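Local coordinates for protein YibA (Escherichia coli, PDB 1OYZ), which is of unknown function, perhaps an oxidoreductase, and folds as an all-helical chain containing HEAT repeats, at residues A105-A116 with S141-A151. Numbering follows the deposited sequence.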
ATOM      1  N   ALA A 105     -16.399  -9.468   3.281  1.00 33.66           N
ATOM      2  CA  ALA A 105     -15.032  -9.059   3.461  1.00 33.13           C
ATOM      3  C   ALA A 105     -14.667  -8.079   2.327  1.00 33.93           C
ATOM      4  O   ALA A 105     -13.907  -7.123   2.545  1.00 33.70           O
ATOM      5  CB  ALA A 105     -14.101 -10.295   3.477  1.00 34.44           C
ATOM      6  N   CYS A 106     -15.217  -8.288   1.129  1.00 32.65           N
ATOM      7  CA  CYS A 106     -14.941  -7.372   0.014  1.00 32.63           C
ATOM      8  C   CYS A 106     -15.334  -5.970   0.412  1.00 30.26           C
ATOM      9  O   CYS A 106     -14.539  -5.028   0.296  1.00 30.11           O
ATOM     10  CB  CYS A 106     -15.709  -7.776  -1.240  1.00 36.94           C
ATOM     11  SG  CYS A 106     -15.028  -9.245  -1.945  1.00 51.65           S
ATOM     12  N   VAL A 107     -16.569  -5.830   0.892  1.00 28.05           N
ATOM     13  CA  VAL A 107     -17.036  -4.536   1.338  1.00 27.03           C
ATOM     14  C   VAL A 107     -16.138  -3.939   2.416  1.00 27.68           C
ATOM     15  O   VAL A 107     -15.761  -2.765   2.327  1.00 26.56           O
ATOM     16  CB  VAL A 107     -18.505  -4.595   1.878  1.00 27.61           C
ATOM     17  CG1 VAL A 107     -18.926  -3.239   2.423  1.00 27.06           C
ATOM     18  CG2 VAL A 107     -19.458  -5.016   0.763  1.00 28.17           C
ATOM     19  N   ARG A 108     -15.762  -4.744   3.418  1.00 28.10           N
ATOM     20  CA  ARG A 108     -14.938  -4.244   4.511  1.00 26.37           C
ATOM     21  C   ARG A 108     -13.632  -3.668   3.987  1.00 26.48           C
ATOM     22  O   ARG A 108     -13.256  -2.569   4.372  1.00 26.36           O
ATOM     23  CB  ARG A 108     -14.689  -5.356   5.561  1.00 27.31           C
ATOM     24  CG  ARG A 108     -15.951  -5.787   6.337  1.00 26.78           C
ATOM     25  CD  ARG A 108     -15.643  -6.493   7.688  1.00 27.92           C
ATOM     26  NE  ARG A 108     -14.774  -7.670   7.552  1.00 28.20           N
ATOM     27  CZ  ARG A 108     -15.162  -8.831   7.025  1.00 29.94           C
ATOM     28  NH1 ARG A 108     -16.410  -8.977   6.591  1.00 25.44           N
ATOM     29  NH2 ARG A 108     -14.295  -9.843   6.918  1.00 30.26           N
ATOM     30  N   ALA A 109     -12.970  -4.406   3.090  1.00 25.56           N
ATOM     31  CA  ALA A 109     -11.706  -3.979   2.479  1.00 26.14           C
ATOM     32  C   ALA A 109     -11.852  -2.619   1.753  1.00 26.43           C
ATOM     33  O   ALA A 109     -11.092  -1.685   2.033  1.00 28.20           O
ATOM     34  CB  ALA A 109     -11.192  -5.067   1.495  1.00 23.84           C
ATOM     35  N   THR A 110     -12.839  -2.506   0.862  1.00 26.38           N
ATOM     36  CA  THR A 110     -13.085  -1.266   0.132  1.00 25.26           C
ATOM     37  C   THR A 110     -13.367  -0.112   1.093  1.00 24.92           C
ATOM     38  O   THR A 110     -12.793   0.976   0.959  1.00 27.09           O
ATOM     39  CB  THR A 110     -14.298  -1.427  -0.837  1.00 26.02           C
ATOM     40  OG1 THR A 110     -13.965  -2.389  -1.828  1.00 25.38           O
ATOM     41  CG2 THR A 110     -14.664  -0.075  -1.548  1.00 25.15           C
ATOM     42  N   ALA A 111     -14.217  -0.358   2.084  1.00 26.48           N
ATOM     43  CA  ALA A 111     -14.565   0.685   3.047  1.00 24.57           C
ATOM     44  C   ALA A 111     -13.344   1.200   3.781  1.00 24.28           C
ATOM     45  O   ALA A 111     -13.196   2.415   3.943  1.00 24.75           O
ATOM     46  CB  ALA A 111     -15.622   0.180   4.033  1.00 20.70           C
ATOM     47  N   ILE A 112     -12.471   0.297   4.237  1.00 24.34           N
ATOM     48  CA  ILE A 112     -11.242   0.710   4.919  1.00 24.76           C
ATOM     49  C   ILE A 112     -10.414   1.570   3.932  1.00 26.03           C
ATOM     50  O   ILE A 112      -9.902   2.614   4.296  1.00 21.99           O
ATOM     51  CB  ILE A 112     -10.384  -0.542   5.368  1.00 27.52           C
ATOM     52  CG1 ILE A 112     -11.106  -1.356   6.465  1.00 25.13           C
ATOM     53  CG2 ILE A 112      -9.043  -0.104   5.921  1.00 23.44           C
ATOM     54  CD1 ILE A 112     -10.465  -2.761   6.681  1.00 27.17           C
ATOM     55  N   GLU A 113     -10.293   1.139   2.674  1.00 27.34           N
ATOM     56  CA  GLU A 113      -9.545   1.956   1.706  1.00 29.75           C
ATOM     57  C   GLU A 113     -10.215   3.335   1.548  1.00 28.22           C
ATOM     58  O   GLU A 113      -9.525   4.360   1.469  1.00 27.07           O
ATOM     59  CB  GLU A 113      -9.438   1.231   0.355  1.00 32.53           C
ATOM     60  CG  GLU A 113      -8.413   0.086   0.407  1.00 38.66           C
ATOM     61  CD  GLU A 113      -8.719  -1.081  -0.529  1.00 42.22           C
ATOM     62  OE1 GLU A 113      -9.645  -0.980  -1.364  1.00 44.76           O
ATOM     63  OE2 GLU A 113      -8.019  -2.112  -0.430  1.00 45.36           O
ATOM     64  N   SER A 114     -11.554   3.368   1.528  1.00 28.23           N
ATOM     65  CA  SER A 114     -12.252   4.652   1.431  1.00 24.15           C
ATOM     66  C   SER A 114     -12.064   5.507   2.704  1.00 26.30           C
ATOM     67  O   SER A 114     -11.928   6.734   2.589  1.00 27.13           O
ATOM     68  CB  SER A 114     -13.748   4.441   1.114  1.00 23.75           C
ATOM     69  OG  SER A 114     -13.943   3.908  -0.201  1.00 21.74           O
ATOM     70  N   THR A 115     -12.021   4.918   3.916  1.00 26.51           N
ATOM     71  CA  THR A 115     -11.816   5.781   5.101  1.00 27.75           C
ATOM     72  C   THR A 115     -10.402   6.390   5.027  1.00 28.91           C
ATOM     73  O   THR A 115     -10.160   7.493   5.547  1.00 29.70           O
ATOM     74  CB  THR A 115     -11.930   5.058   6.519  1.00 29.41           C
ATOM     75  OG1 THR A 115     -10.926   4.042   6.626  1.00 27.45           O
ATOM     76  CG2 THR A 115     -13.343   4.457   6.771  1.00 27.77           C
ATOM     77  N   ALA A 116      -9.479   5.675   4.384  1.00 28.21           N
ATOM     78  CA  ALA A 116      -8.097   6.144   4.234  1.00 31.89           C
ATOM     79  C   ALA A 116      -8.107   7.364   3.300  1.00 34.14           C
ATOM     80  O   ALA A 116      -7.506   8.396   3.603  1.00 34.36           O
ATOM     81  CB  ALA A 116      -7.212   5.022   3.644  1.00 33.77           C
ATOM     82  N   SER A 141      -9.983 -11.849   7.063  1.00 39.72           N
ATOM     83  CA  SER A 141      -9.775 -11.685   5.632  1.00 39.11           C
ATOM     84  C   SER A 141      -8.454 -10.998   5.304  1.00 38.57           C
ATOM     85  O   SER A 141      -8.133  -9.949   5.865  1.00 37.30           O
ATOM     86  CB  SER A 141     -10.905 -10.874   5.016  1.00 40.62           C
ATOM     87  OG  SER A 141     -10.556 -10.476   3.691  1.00 40.89           O
ATOM     88  N   THR A 142      -7.704 -11.584   4.375  1.00 37.18           N
ATOM     89  CA  THR A 142      -6.431 -11.021   3.949  1.00 38.26           C
ATOM     90  C   THR A 142      -6.656  -9.705   3.229  1.00 36.14           C
ATOM     91  O   THR A 142      -5.890  -8.760   3.393  1.00 36.25           O
ATOM     92  CB  THR A 142      -5.685 -11.963   2.979  1.00 39.88           C
ATOM     93  OG1 THR A 142      -6.574 -12.350   1.924  1.00 45.13           O
ATOM     94  CG2 THR A 142      -5.199 -13.189   3.695  1.00 39.12           C
ATOM     95  N   ASN A 143      -7.701  -9.644   2.418  1.00 36.50           N
ATOM     96  CA  ASN A 143      -7.989  -8.406   1.699  1.00 36.76           C
ATOM     97  C   ASN A 143      -8.154  -7.291   2.714  1.00 36.28           C
ATOM     98  O   ASN A 143      -7.632  -6.180   2.519  1.00 36.52           O
ATOM     99  CB  ASN A 143      -9.264  -8.545   0.890  1.00 42.41           C
ATOM    100  CG  ASN A 143      -9.261  -9.788   0.029  1.00 47.82           C
ATOM    101  OD1 ASN A 143      -9.435  -9.714  -1.186  1.00 51.86           O
ATOM    102  ND2 ASN A 143      -9.058 -10.948   0.659  1.00 50.80           N
ATOM    103  N   VAL A 144      -8.856  -7.590   3.811  1.00 31.14           N
ATOM    104  CA  VAL A 144      -9.074  -6.590   4.851  1.00 28.90           C
ATOM    105  C   VAL A 144      -7.786  -6.196   5.529  1.00 27.38           C
ATOM    106  O   VAL A 144      -7.518  -5.011   5.714  1.00 27.38           O
ATOM    107  CB  VAL A 144     -10.067  -7.082   5.941  1.00 29.69           C
ATOM    108  CG1 VAL A 144     -10.020  -6.139   7.130  1.00 27.26           C
ATOM    109  CG2 VAL A 144     -11.504  -7.157   5.369  1.00 27.72           C
ATOM    110  N   ARG A 145      -6.992  -7.186   5.927  1.00 28.10           N
ATOM    111  CA  ARG A 145      -5.727  -6.892   6.565  1.00 30.04           C
ATOM    112  C   ARG A 145      -4.858  -6.066   5.601  1.00 30.00           C
ATOM    113  O   ARG A 145      -4.239  -5.098   6.009  1.00 31.52           O
ATOM    114  CB  ARG A 145      -5.024  -8.183   7.000  1.00 30.55           C
ATOM    115  CG  ARG A 145      -5.771  -8.909   8.124  1.00 33.89           C
ATOM    116  CD  ARG A 145      -4.868  -9.823   8.933  1.00 33.58           C
ATOM    117  NE  ARG A 145      -4.166 -10.790   8.100  1.00 34.18           N
ATOM    118  CZ  ARG A 145      -4.746 -11.761   7.410  1.00 34.89           C
ATOM    119  NH1 ARG A 145      -6.062 -11.907   7.433  1.00 34.87           N
ATOM    120  NH2 ARG A 145      -3.998 -12.617   6.722  1.00 35.30           N
ATOM    121  N   ARG A 146      -4.843  -6.436   4.325  1.00 32.01           N
ATOM    122  CA  ARG A 146      -4.078  -5.692   3.321  1.00 33.60           C
ATOM    123  C   ARG A 146      -4.559  -4.242   3.298  1.00 32.59           C
ATOM    124  O   ARG A 146      -3.766  -3.320   3.386  1.00 32.33           O
ATOM    125  CB  ARG A 146      -4.277  -6.295   1.922  1.00 34.81           C
ATOM    126  CG  ARG A 146      -3.324  -5.757   0.844  1.00 42.28           C
ATOM    127  CD  ARG A 146      -3.684  -6.340  -0.517  1.00 48.47           C
ATOM    128  NE  ARG A 146      -4.135  -7.728  -0.385  1.00 54.17           N
ATOM    129  CZ  ARG A 146      -4.917  -8.350  -1.265  1.00 58.00           C
ATOM    130  NH1 ARG A 146      -5.335  -7.710  -2.350  1.00 59.45           N
ATOM    131  NH2 ARG A 146      -5.303  -9.607  -1.052  1.00 60.33           N
ATOM    132  N   ALA A 147      -5.872  -4.049   3.181  1.00 32.44           N
ATOM    133  CA  ALA A 147      -6.407  -2.707   3.133  1.00 31.03           C
ATOM    134  C   ALA A 147      -6.049  -1.970   4.417  1.00 29.78           C
ATOM    135  O   ALA A 147      -5.850  -0.759   4.410  1.00 29.89           O
ATOM    136  CB  ALA A 147      -7.916  -2.747   2.904  1.00 31.52           C
ATOM    137  N   THR A 148      -5.912  -2.703   5.516  1.00 30.17           N
ATOM    138  CA  THR A 148      -5.559  -2.079   6.790  1.00 30.09           C
ATOM    139  C   THR A 148      -4.125  -1.589   6.684  1.00 31.62           C
ATOM    140  O   THR A 148      -3.775  -0.508   7.193  1.00 31.98           O
ATOM    141  CB  THR A 148      -5.670  -3.080   7.990  1.00 28.22           C
ATOM    142  OG1 THR A 148      -7.001  -3.617   8.047  1.00 29.20           O
ATOM    143  CG2 THR A 148      -5.376  -2.381   9.314  1.00 27.32           C
ATOM    144  N   ALA A 149      -3.279  -2.367   6.017  1.00 32.33           N
ATOM    145  CA  ALA A 149      -1.882  -1.929   5.884  1.00 33.90           C
ATOM    146  C   ALA A 149      -1.844  -0.570   5.173  1.00 33.82           C
ATOM    147  O   ALA A 149      -1.166   0.366   5.608  1.00 34.96           O
ATOM    148  CB  ALA A 149      -1.067  -2.979   5.102  1.00 34.72           C
ATOM    149  N   PHE A 150      -2.585  -0.467   4.079  1.00 36.99           N
ATOM    150  CA  PHE A 150      -2.655   0.783   3.330  1.00 39.00           C
ATOM    151  C   PHE A 150      -3.102   1.926   4.219  1.00 39.54           C
ATOM    152  O   PHE A 150      -2.510   3.005   4.240  1.00 36.86           O
ATOM    153  CB  PHE A 150      -3.648   0.643   2.183  1.00 43.37           C
ATOM    154  CG  PHE A 150      -3.928   1.929   1.480  1.00 48.56           C
ATOM    155  CD1 PHE A 150      -2.889   2.660   0.904  1.00 51.81           C
ATOM    156  CD2 PHE A 150      -5.218   2.426   1.416  1.00 48.86           C
ATOM    157  CE1 PHE A 150      -3.133   3.870   0.279  1.00 52.16           C
ATOM    158  CE2 PHE A 150      -5.471   3.631   0.795  1.00 52.51           C
ATOM    159  CZ  PHE A 150      -4.425   4.357   0.225  1.00 52.61           C
ATOM    160  N   ALA A 151      -4.182   1.677   4.950  1.00 39.34           N
ATOM    161  CA  ALA A 151      -4.735   2.673   5.843  1.00 40.06           C
ATOM    162  C   ALA A 151      -3.694   3.231   6.794  1.00 41.00           C
ATOM    163  O   ALA A 151      -3.488   4.442   6.867  1.00 39.70           O
ATOM    164  CB  ALA A 151      -5.874   2.072   6.647  1.00 39.79           C
TER
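Ile112 and Val144 interlock at the heart of this contact, where CD1 of Ile112 meets CG1 of Val144 at a tight 3.4 Å and the two side chains cross at about a right angle. Each is a knob in the other helix's hole: Ile112 sits among Val144, Ala147, Thr148 and Ala151, and Val144 among Ala105, Arg108, Ala109 and Ile112. A chi1 of -67° sets CG1 of Ile112 anti to the carbonyl carbon and leaves CG2 opposite the backbone N, where it reaches Ala147 O at 3.6 Å and Ala151 CB at 3.9 Å. Alanines suit the flanks because a lone methyl lets the helix axes approach to 8.2 Å; Ala147 CB lies 3.5 Å from Ala109 O. Glu113, partly exposed, suits the edge of the interface: its methylene CG packs near Phe150 CD2 while OE2 lies 3.4 Å from Ala147 CB. Ala116 CB touches Phe150 CE2 at 3.6 Å. An alanine in place of Glu113 would probably uncover the Ala147 methyl and deprive Phe150 CD2 of its methylene neighbour. Ser141 N-caps helix 142-153 through a weak bond from Val144 N to OG. Arg108 packs CB against Val144 CG2, its guanidinium held by NE's salt bridge to Asp139 and NH1's bond to Asp102 O. Helix 126-136 also touches Ile112 and Val144. Branched aliphatics and small methyls thus join nearly parallel helices (4°), consistent with HEAT-type stacking, by apolar packing rather than polar bonds.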